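Local coordinates for protein 2-hydroxyisobutanoyl-CoA mutase large subunit (Aquincola tertiaricarbonis, PDB 4R3U) that interconverts 2-hydroxyisobutanoyl-CoA and (S)-3-hydroxybutanoyl-CoA as the substrate-binding large subunit of a B12-dependent mutase, working with a small cobalamin-binding subunit, at residues A[437-442]-A[452-457]; A[64-69]-A[418-423]; A[111-116]-A[493-498]. All blocks are in the same frame, centred on the assembly; numbering follows the deposited sequence.

Contact 1 (A[437-442]-A[452-457]); sequences LEEVEK and QGWFQK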
loop_
_atom_site.group_PDB
_atom_site.type_symbol
_atom_site.label_atom_id
_atom_site.label_comp_id
_atom_site.label_asym_id
_atom_site.label_seq_id
_atom_site.Cartn_x
_atom_site.Cartn_y
_atom_site.Cartn_z
ATOM N N LEU A 437 -1.166 31.946 10.068
ATOM C CA LEU A 437 -2.141 32.322 11.102
ATOM C C LEU A 437 -1.956 33.786 11.569
ATOM O O LEU A 437 -2.941 34.471 11.870
ATOM C CB LEU A 437 -2.032 31.369 12.312
ATOM C CG LEU A 437 -2.597 29.959 12.142
ATOM C CD1 LEU A 437 -2.402 29.173 13.408
ATOM C CD2 LEU A 437 -4.077 29.994 11.798
ATOM N N GLU A 438 -0.699 34.243 11.591
ATOM C CA GLU A 438 -0.281 35.585 11.962
ATOM C C GLU A 438 -0.717 36.588 10.885
ATOM O O GLU A 438 -1.214 37.657 11.233
ATOM C CB GLU A 438 1.235 35.611 12.144
ATOM C CG GLU A 438 1.691 36.492 13.282
ATOM C CD GLU A 438 3.194 36.663 13.342
ATOM O OE1 GLU A 438 3.920 35.642 13.262
ATOM O OE2 GLU A 438 3.647 37.826 13.468
ATOM N N GLU A 439 -0.548 36.240 9.587
ATOM C CA GLU A 439 -0.926 37.076 8.443
ATOM C C GLU A 439 -2.429 37.249 8.381
ATOM O O GLU A 439 -2.902 38.355 8.149
ATOM C CB GLU A 439 -0.411 36.481 7.137
ATOM C CG GLU A 439 -0.253 37.502 6.023
ATOM C CD GLU A 439 0.135 36.910 4.677
ATOM O OE1 GLU A 439 1.086 36.093 4.627
ATOM O OE2 GLU A 439 -0.495 37.286 3.663
ATOM N N VAL A 440 -3.180 36.172 8.633
ATOM C CA VAL A 440 -4.645 36.171 8.664
ATOM C C VAL A 440 -5.142 37.214 9.691
ATOM O O VAL A 440 -6.002 38.051 9.375
ATOM C CB VAL A 440 -5.192 34.738 8.921
ATOM C CG1 VAL A 440 -6.688 34.746 9.203
ATOM C CG2 VAL A 440 -4.877 33.810 7.745
ATOM N N GLU A 441 -4.532 37.206 10.887
ATOM C CA GLU A 441 -4.856 38.132 11.960
ATOM C C GLU A 441 -4.484 39.578 11.559
ATOM O O GLU A 441 -5.316 40.479 11.691
ATOM C CB GLU A 441 -4.146 37.684 13.236
ATOM C CG GLU A 441 -4.584 38.414 14.484
ATOM C CD GLU A 441 -3.828 37.984 15.723
ATOM O OE1 GLU A 441 -3.982 36.808 16.122
ATOM O OE2 GLU A 441 -3.112 38.824 16.315
ATOM N N LYS A 442 -3.265 39.774 11.012
ATOM C CA LYS A 442 -2.760 41.056 10.527
ATOM C C LYS A 442 -3.642 41.612 9.420
ATOM O O LYS A 442 -3.810 42.823 9.344
ATOM C CB LYS A 442 -1.325 40.901 9.998
ATOM C CG LYS A 442 -0.265 40.956 11.083
ATOM C CD LYS A 442 0.585 42.214 10.965
ATOM C CE LYS A 442 1.542 42.336 12.133
ATOM N NZ LYS A 442 2.902 42.805 11.729
ATOM N N GLN A 452 -12.955 38.873 1.126
ATOM C CA GLN A 452 -12.013 39.408 0.122
ATOM C C GLN A 452 -11.623 38.297 -0.904
ATOM O O GLN A 452 -10.936 38.588 -1.888
ATOM C CB GLN A 452 -10.732 39.958 0.803
ATOM C CG GLN A 452 -10.889 41.259 1.622
ATOM C CD GLN A 452 -9.671 41.584 2.502
ATOM O OE1 GLN A 452 -8.521 41.220 2.199
ATOM N NE2 GLN A 452 -9.884 42.286 3.619
ATOM N N GLY A 453 -12.013 37.044 -0.620
ATOM C CA GLY A 453 -11.699 35.864 -1.420
ATOM C C GLY A 453 -10.233 35.476 -1.395
ATOM O O GLY A 453 -9.746 34.837 -2.333
ATOM N N TRP A 454 -9.524 35.861 -0.319
ATOM C CA TRP A 454 -8.094 35.656 -0.114
ATOM C C TRP A 454 -7.666 34.180 -0.017
ATOM O O TRP A 454 -6.654 33.796 -0.621
ATOM C CB TRP A 454 -7.637 36.457 1.117
ATOM C CG TRP A 454 -6.162 36.420 1.417
ATOM C CD1 TRP A 454 -5.203 37.263 0.936
ATOM C CD2 TRP A 454 -5.504 35.559 2.362
ATOM N NE1 TRP A 454 -3.986 36.975 1.517
ATOM C CE2 TRP A 454 -4.145 35.938 2.397
ATOM C CE3 TRP A 454 -5.939 34.511 3.194
ATOM C CZ2 TRP A 454 -3.221 35.315 3.235
ATOM C CZ3 TRP A 454 -5.018 33.874 4.008
ATOM C CH2 TRP A 454 -3.679 34.287 4.037
ATOM N N PHE A 455 -8.402 33.380 0.768
ATOM C CA PHE A 455 -8.135 31.959 0.974
ATOM C C PHE A 455 -8.312 31.229 -0.320
ATOM O O PHE A 455 -7.425 30.489 -0.731
ATOM C CB PHE A 455 -9.094 31.369 2.037
ATOM C CG PHE A 455 -8.862 31.893 3.439
ATOM C CD1 PHE A 455 -7.805 31.412 4.216
ATOM C CD2 PHE A 455 -9.690 32.869 3.981
ATOM C CE1 PHE A 455 -7.585 31.903 5.505
ATOM C CE2 PHE A 455 -9.494 33.319 5.285
ATOM C CZ PHE A 455 -8.442 32.839 6.038
ATOM N N GLN A 456 -9.467 31.461 -0.957
ATOM C CA GLN A 456 -9.939 30.896 -2.221
ATOM C C GLN A 456 -8.950 31.210 -3.364
ATOM O O GLN A 456 -8.715 30.340 -4.199
ATOM C CB GLN A 456 -11.371 31.404 -2.564
ATOM C CG GLN A 456 -12.433 31.300 -1.418
ATOM C CD GLN A 456 -12.549 32.483 -0.422
ATOM O OE1 GLN A 456 -11.668 32.755 0.414
ATOM N NE2 GLN A 456 -13.705 33.157 -0.419
ATOM N N LYS A 457 -8.346 32.414 -3.385
ATOM C CA LYS A 457 -7.398 32.783 -4.439
ATOM C C LYS A 457 -6.101 32.013 -4.279
ATOM O O LYS A 457 -5.499 31.612 -5.278
ATOM C CB LYS A 457 -7.169 34.297 -4.516
ATOM C CG LYS A 457 -8.283 35.022 -5.273
ATOM C CD LYS A 457 -8.292 36.547 -5.013
ATOM C CE LYS A 457 -9.479 37.239 -5.641
ATOM N NZ LYS A 457 -9.608 38.645 -5.170
#
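Val440 and the two rings of Trp454 and Phe455 make the apolar part of this contact. CG2 of Val440, the methyl lying beside its own backbone N, comes 3.7 Å from CZ3 of Trp454, on the six-membered half of the indole. The same Val440 methyl is 4.0 Å from CE1 of Phe455, and here the two side chains meet at about a right angle. The two rings also pack on each other: CE3 of Trp454 sits over the centre of the Phe455 ring, 3.7 Å above its plane, while CE1 of Phe455 lies at the indole edge. Behind them, Phe455 turns to Phe270 in an edge-to-face pair, and Leu449 touches both Trp454 and Phe455.

The polar part is slight. An extended Glu439 side chain brings OE2 to the indole edge, 3.4 Å from CZ2 of Trp454, with carboxylate and ring planes 75° apart. No hydrogen bond crosses here; OE2 finds its charge partner in Arg443, just past the end of the helix.

All this packs the end of helix 420-442 against the start of helix 454-472, through a connection that holds the short helix 446-451. Gly453, at positive phi (69°), is the break between the last two helices: it closes 446-451 in a Schellman motif and is also the N-cap of 454-472.

Contact 2 (A[64-69]-A[418-423]); sequences ADIADT and GSYYVE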
loop_
_atom_site.group_PDB
_atom_site.type_symbol
_atom_site.label_atom_id
_atom_site.label_comp_id
_atom_site.label_asym_id
_atom_site.label_seq_id
_atom_site.Cartn_x
_atom_site.Cartn_y
_atom_site.Cartn_z
ATOM N N ALA A 64 21.552 16.754 13.773
ATOM C CA ALA A 64 21.905 18.171 13.747
ATOM C C ALA A 64 20.732 19.039 13.255
ATOM O O ALA A 64 20.489 20.132 13.793
ATOM C CB ALA A 64 23.145 18.392 12.888
ATOM N N ASP A 65 19.991 18.523 12.266
ATOM C CA ASP A 65 18.834 19.179 11.639
ATOM C C ASP A 65 17.672 19.390 12.594
ATOM O O ASP A 65 16.853 20.261 12.342
ATOM C CB ASP A 65 18.364 18.385 10.404
ATOM C CG ASP A 65 19.422 18.221 9.338
ATOM O OD1 ASP A 65 19.955 19.251 8.862
ATOM O OD2 ASP A 65 19.730 17.071 8.988
ATOM N N ILE A 66 17.588 18.588 13.666
ATOM C CA ILE A 66 16.497 18.670 14.643
ATOM C C ILE A 66 16.913 19.159 16.035
ATOM O O ILE A 66 16.068 19.251 16.923
ATOM C CB ILE A 66 15.611 17.385 14.657
ATOM C CG1 ILE A 66 16.401 16.109 15.033
ATOM C CG2 ILE A 66 14.870 17.230 13.335
ATOM C CD1 ILE A 66 15.549 15.051 15.721
ATOM N N ALA A 67 18.205 19.482 16.211
ATOM C CA ALA A 67 18.811 19.960 17.462
ATOM C C ALA A 67 18.123 21.209 18.025
ATOM O O ALA A 67 18.072 21.370 19.243
ATOM C CB ALA A 67 20.296 20.233 17.257
ATOM N N ASP A 68 17.570 22.070 17.147
ATOM C CA ASP A 68 16.882 23.283 17.561
ATOM C C ASP A 68 15.438 23.047 18.023
ATOM O O ASP A 68 14.859 23.929 18.646
ATOM C CB ASP A 68 17.043 24.412 16.524
ATOM C CG ASP A 68 18.503 24.828 16.261
ATOM O OD1 ASP A 68 19.356 24.680 17.183
ATOM O OD2 ASP A 68 18.790 25.322 15.147
ATOM N N THR A 69 14.882 21.838 17.782
ATOM C CA THR A 69 13.557 21.459 18.274
ATOM C C THR A 69 13.762 20.771 19.638
ATOM O O THR A 69 14.402 19.713 19.697
ATOM C CB THR A 69 12.815 20.522 17.305
ATOM O OG1 THR A 69 12.676 21.141 16.031
ATOM C CG2 THR A 69 11.452 20.123 17.819
ATOM N N GLY A 418 11.006 10.803 16.258
ATOM C CA GLY A 418 12.462 10.847 16.303
ATOM C C GLY A 418 13.137 10.914 14.957
ATOM O O GLY A 418 14.288 11.351 14.879
ATOM N N SER A 419 12.446 10.454 13.892
ATOM C CA SER A 419 12.932 10.477 12.509
ATOM C C SER A 419 13.435 11.880 12.220
ATOM O O SER A 419 12.694 12.858 12.394
ATOM C CB SER A 419 11.816 10.106 11.535
ATOM O OG SER A 419 12.088 10.525 10.208
ATOM N N TYR A 420 14.712 11.986 11.831
ATOM C CA TYR A 420 15.304 13.288 11.561
ATOM C C TYR A 420 14.513 14.101 10.531
ATOM O O TYR A 420 14.233 15.271 10.764
ATOM C CB TYR A 420 16.777 13.144 11.188
ATOM C CG TYR A 420 17.605 12.327 12.158
ATOM C CD1 TYR A 420 17.524 12.545 13.536
ATOM C CD2 TYR A 420 18.516 11.379 11.699
ATOM C CE1 TYR A 420 18.311 11.817 14.429
ATOM C CE2 TYR A 420 19.336 10.674 12.578
ATOM C CZ TYR A 420 19.231 10.895 13.942
ATOM O OH TYR A 420 20.023 10.152 14.781
ATOM N N TYR A 421 14.071 13.448 9.456
ATOM C CA TYR A 421 13.289 14.046 8.384
ATOM C C TYR A 421 11.893 14.420 8.862
ATOM O O TYR A 421 11.510 15.591 8.718
ATOM C CB TYR A 421 13.271 13.120 7.140
ATOM C CG TYR A 421 12.326 13.529 6.024
ATOM C CD1 TYR A 421 12.202 14.869 5.635
ATOM C CD2 TYR A 421 11.587 12.577 5.323
ATOM C CE1 TYR A 421 11.309 15.256 4.639
ATOM C CE2 TYR A 421 10.709 12.950 4.303
ATOM C CZ TYR A 421 10.559 14.294 3.977
ATOM O OH TYR A 421 9.676 14.674 2.988
ATOM N N VAL A 422 11.135 13.454 9.442
ATOM C CA VAL A 422 9.762 13.697 9.887
ATOM C C VAL A 422 9.754 14.773 10.962
ATOM O O VAL A 422 8.946 15.700 10.882
ATOM C CB VAL A 422 8.995 12.389 10.261
ATOM C CG1 VAL A 422 7.543 12.662 10.703
ATOM C CG2 VAL A 422 9.023 11.384 9.112
ATOM N N GLU A 423 10.718 14.731 11.894
ATOM C CA GLU A 423 10.820 15.751 12.945
ATOM C C GLU A 423 11.119 17.162 12.444
ATOM O O GLU A 423 10.473 18.105 12.897
ATOM C CB GLU A 423 11.720 15.326 14.115
ATOM C CG GLU A 423 11.212 14.124 14.911
ATOM C CD GLU A 423 9.842 14.147 15.569
ATOM O OE1 GLU A 423 9.128 15.173 15.496
ATOM O OE2 GLU A 423 9.481 13.110 16.166
#
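Ile66 carries almost all of this contact, pressing on Gly418, Tyr420 and Glu423 at the start of helix 420-442. Taking the loop in order, Ala64 faces away and packs on helix 17-32, and Asp65 spends its carboxylate on Arg27 and the backbone N of Thr62. Then comes Ile66, whose CG1 lies between the backbone N and the carbonyl carbon (chi1 61°); this torsion sends CG1 and CD1 to the Tyr420 ring edge, while CG2, beside the backbone N, goes to the Tyr420 carbonyl. Ile66 CG2 comes within 3.3 Å of Tyr420 O and 3.8 Å of Glu423 CB. Ile66 CD1 meets the ring edge 3.9 Å from Tyr420 CD1, the side chains running at about a right angle, and it also lies near the carbonyl O of Gly418. An alanine in place of Ile66 would strip off both branches, and the Tyr420 ring edge and Glu423 CB would probably lose this apolar neighbour, opening a gap between the loop and the helix start. From Ile66 the chain makes a type I beta turn, closed by Thr69 N donating to Ile66 O at 3.0 Å, and Thr69 OG1 then bonds to Thr427 OG1 on the helix.

Across the segments, then, the chemistry is purely van der Waals; the polar groups of the helix start are answered within 418-423 and from outside the two segments. Gly418 N donates to the anti lone pair of Glu423 OE2 at 2.8 Å, nearly straight at 172°, and the same oxygen is salt-bridged to Arg314. Ser419 OG caps the helix by accepting from Val422 N and also bonds to Pro415 O of the second large subunit. Ile66 thus packs on a helix start whose polar groups are paired and which is itself part of the subunit interface.

Contact 3 (A[111-116]-A[493-498]); sequences NKRFKY and EIHPYD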
loop_
_atom_site.group_PDB
_atom_site.type_symbol
_atom_site.label_atom_id
_atom_site.label_comp_id
_atom_site.label_asym_id
_atom_site.label_seq_id
_atom_site.Cartn_x
_atom_site.Cartn_y
_atom_site.Cartn_z
ATOM N N ASN A 111 -29.490 2.703 4.378
ATOM C CA ASN A 111 -29.561 1.806 5.539
ATOM C C ASN A 111 -29.054 0.394 5.174
ATOM O O ASN A 111 -28.360 -0.223 5.976
ATOM C CB ASN A 111 -30.993 1.731 6.081
ATOM C CG ASN A 111 -31.172 0.796 7.238
ATOM O OD1 ASN A 111 -31.653 -0.324 7.073
ATOM N ND2 ASN A 111 -30.784 1.230 8.431
ATOM N N LYS A 112 -29.403 -0.103 3.963
ATOM C CA LYS A 112 -28.976 -1.394 3.425
ATOM C C LYS A 112 -27.424 -1.400 3.299
ATOM O O LYS A 112 -26.774 -2.364 3.736
ATOM C CB LYS A 112 -29.678 -1.666 2.071
ATOM C CG LYS A 112 -29.335 -3.021 1.416
ATOM C CD LYS A 112 -29.626 -3.049 -0.088
ATOM C CE LYS A 112 -28.394 -2.943 -0.993
ATOM N NZ LYS A 112 -28.099 -1.552 -1.455
ATOM N N ARG A 113 -26.841 -0.301 2.751
ATOM C CA ARG A 113 -25.381 -0.116 2.635
ATOM C C ARG A 113 -24.697 -0.036 4.018
ATOM O O ARG A 113 -23.634 -0.626 4.169
ATOM C CB ARG A 113 -25.025 1.115 1.776
ATOM C CG ARG A 113 -23.525 1.284 1.464
ATOM C CD ARG A 113 -22.898 0.127 0.685
ATOM N NE ARG A 113 -23.342 0.154 -0.701
ATOM C CZ ARG A 113 -22.672 0.743 -1.679
ATOM N NH1 ARG A 113 -23.165 0.768 -2.900
ATOM N NH2 ARG A 113 -21.540 1.389 -1.424
ATOM N N PHE A 114 -25.311 0.654 5.033
ATOM C CA PHE A 114 -24.773 0.692 6.411
ATOM C C PHE A 114 -24.558 -0.730 6.905
ATOM O O PHE A 114 -23.473 -1.069 7.374
ATOM C CB PHE A 114 -25.713 1.419 7.398
ATOM C CG PHE A 114 -25.774 2.921 7.281
ATOM C CD1 PHE A 114 -24.798 3.628 6.575
ATOM C CD2 PHE A 114 -26.823 3.637 7.855
ATOM C CE1 PHE A 114 -24.865 5.024 6.467
ATOM C CE2 PHE A 114 -26.858 5.031 7.786
ATOM C CZ PHE A 114 -25.889 5.715 7.075
ATOM N N LYS A 115 -25.604 -1.554 6.766
ATOM C CA LYS A 115 -25.647 -2.964 7.188
ATOM C C LYS A 115 -24.604 -3.803 6.477
ATOM O O LYS A 115 -23.895 -4.559 7.145
ATOM C CB LYS A 115 -27.069 -3.526 7.093
ATOM C CG LYS A 115 -28.002 -2.800 8.061
ATOM C CD LYS A 115 -29.461 -3.122 7.871
ATOM C CE LYS A 115 -30.278 -2.634 9.042
ATOM N NZ LYS A 115 -31.726 -2.545 8.692
ATOM N N TYR A 116 -24.431 -3.602 5.151
ATOM C CA TYR A 116 -23.399 -4.269 4.361
ATOM C C TYR A 116 -22.000 -3.915 4.899
ATOM O O TYR A 116 -21.162 -4.807 5.113
ATOM C CB TYR A 116 -23.492 -3.863 2.881
ATOM C CG TYR A 116 -22.332 -4.383 2.075
ATOM C CD1 TYR A 116 -22.303 -5.705 1.632
ATOM C CD2 TYR A 116 -21.217 -3.580 1.820
ATOM C CE1 TYR A 116 -21.209 -6.206 0.921
ATOM C CE2 TYR A 116 -20.108 -4.079 1.135
ATOM C CZ TYR A 116 -20.121 -5.386 0.668
ATOM O OH TYR A 116 -19.060 -5.877 -0.044
ATOM N N GLU A 493 -17.837 -2.353 -12.747
ATOM C CA GLU A 493 -19.200 -2.354 -12.245
ATOM C C GLU A 493 -19.435 -0.936 -11.686
ATOM O O GLU A 493 -18.630 -0.457 -10.877
ATOM C CB GLU A 493 -19.350 -3.427 -11.149
ATOM C CG GLU A 493 -20.554 -3.219 -10.240
ATOM C CD GLU A 493 -20.800 -4.209 -9.112
ATOM O OE1 GLU A 493 -21.907 -4.136 -8.535
ATOM O OE2 GLU A 493 -19.921 -5.054 -8.807
ATOM N N ILE A 494 -20.502 -0.260 -12.132
ATOM C CA ILE A 494 -20.792 1.086 -11.644
ATOM C C ILE A 494 -22.043 1.086 -10.794
ATOM O O ILE A 494 -23.053 0.491 -11.194
ATOM C CB ILE A 494 -20.872 2.104 -12.831
ATOM C CG1 ILE A 494 -19.551 2.190 -13.620
ATOM C CG2 ILE A 494 -21.426 3.493 -12.427
ATOM C CD1 ILE A 494 -18.381 2.746 -12.856
ATOM N N HIS A 495 -22.003 1.787 -9.650
ATOM C CA HIS A 495 -23.182 1.934 -8.801
ATOM C C HIS A 495 -24.281 2.698 -9.573
ATOM O O HIS A 495 -24.016 3.787 -10.082
ATOM C CB HIS A 495 -22.862 2.670 -7.496
ATOM C CG HIS A 495 -24.024 2.695 -6.540
ATOM N ND1 HIS A 495 -24.271 1.588 -5.712
ATOM C CD2 HIS A 495 -24.960 3.645 -6.286
ATOM C CE1 HIS A 495 -25.321 1.911 -4.984
ATOM N NE2 HIS A 495 -25.764 3.134 -5.271
ATOM N N PRO A 496 -25.503 2.126 -9.711
ATOM C CA PRO A 496 -26.543 2.818 -10.490
ATOM C C PRO A 496 -27.487 3.663 -9.646
ATOM O O PRO A 496 -27.710 3.424 -8.452
ATOM C CB PRO A 496 -27.293 1.668 -11.157
ATOM C CG PRO A 496 -27.146 0.500 -10.153
ATOM C CD PRO A 496 -25.984 0.808 -9.225
ATOM N N TYR A 497 -28.077 4.643 -10.312
ATOM C CA TYR A 497 -29.092 5.507 -9.753
ATOM C C TYR A 497 -30.438 4.829 -10.020
ATOM O O TYR A 497 -30.707 4.396 -11.143
ATOM C CB TYR A 497 -29.038 6.903 -10.431
ATOM C CG TYR A 497 -30.075 7.883 -9.913
ATOM C CD1 TYR A 497 -30.046 8.328 -8.591
ATOM C CD2 TYR A 497 -31.092 8.351 -10.738
ATOM C CE1 TYR A 497 -31.021 9.189 -8.095
ATOM C CE2 TYR A 497 -32.069 9.229 -10.256
ATOM C CZ TYR A 497 -32.023 9.650 -8.934
ATOM O OH TYR A 497 -32.966 10.519 -8.447
ATOM N N ASP A 498 -31.265 4.714 -8.975
ATOM C CA ASP A 498 -32.611 4.158 -9.041
ATOM C C ASP A 498 -33.522 5.325 -9.439
ATOM O O ASP A 498 -33.666 6.299 -8.674
ATOM C CB ASP A 498 -33.000 3.586 -7.661
ATOM C CG ASP A 498 -34.392 2.994 -7.525
ATOM O OD1 ASP A 498 -35.179 3.065 -8.507
ATOM O OD2 ASP A 498 -34.716 2.505 -6.425
#
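Arg113 and His495 both place CG anti to the backbone N (chi1 -173° for the arginine), and the two side chains come at each other from opposite directions. The arginine does not stay extended: bends at chi2 (61°) and chi3 (73°) turn the guanidinium with NH1 toward His495. NH1 of Arg113 stands 3.1 Å from ND1 of His495 and 3.2 Å from its CE1. The imidazole nitrogen lies at the edge of the guanidinium, near its plane, and the two flat groups are nearly perpendicular.

Each group is steadied from other sides. Arg113 NH2 donates to the carbonyl O of Pro388, a residue of the 5'-deoxyadenosine pocket, while the arginine chain packs against Glu390 and Met393 of helix 390-405. His495 has CD of Pro496 over one face, 3.8 Å above the ring plane and offset toward the rim, and makes an edge-to-face pair with Phe104, which also touches Arg113. On another side of helix 107-119, Lys115 is salt-bridged to Asp167.

The contact brings the loop 493-498 against helix 107-119 beside the cofactors: the Arg113 side chain is about 6 Å from bound 5'-deoxyadenosine and the His495 side chain about 8 Å from cobalamin. It is a small polar meeting of one residue pair, with a second basic group close by, Lys112 NZ lying 6.5 Å from His495 NE2. The imidazole therefore probably sits in a positive local field, set up by the guanidinium and the lysine together.

Contacts 1 and 2 use the two ends of one long helix, 420-442: contact 2 settles its start against the loop 64-69, and contact 1 its end against the following helix 454-472. Their centres are 30 Å apart and their nearest atoms about 17 Å, so the helix itself is what connects them. Contact 3 lies on the opposite side of the chain's centre from both, 41 Å from contact 1 and 47 Å from contact 2 between centres. It is the one beside the cofactors; the Phe455 side chain of contact 1 is about 12 Å from cobalamin, while contact 2 lies away from the annotated sites, at the boundary with the second large subunit.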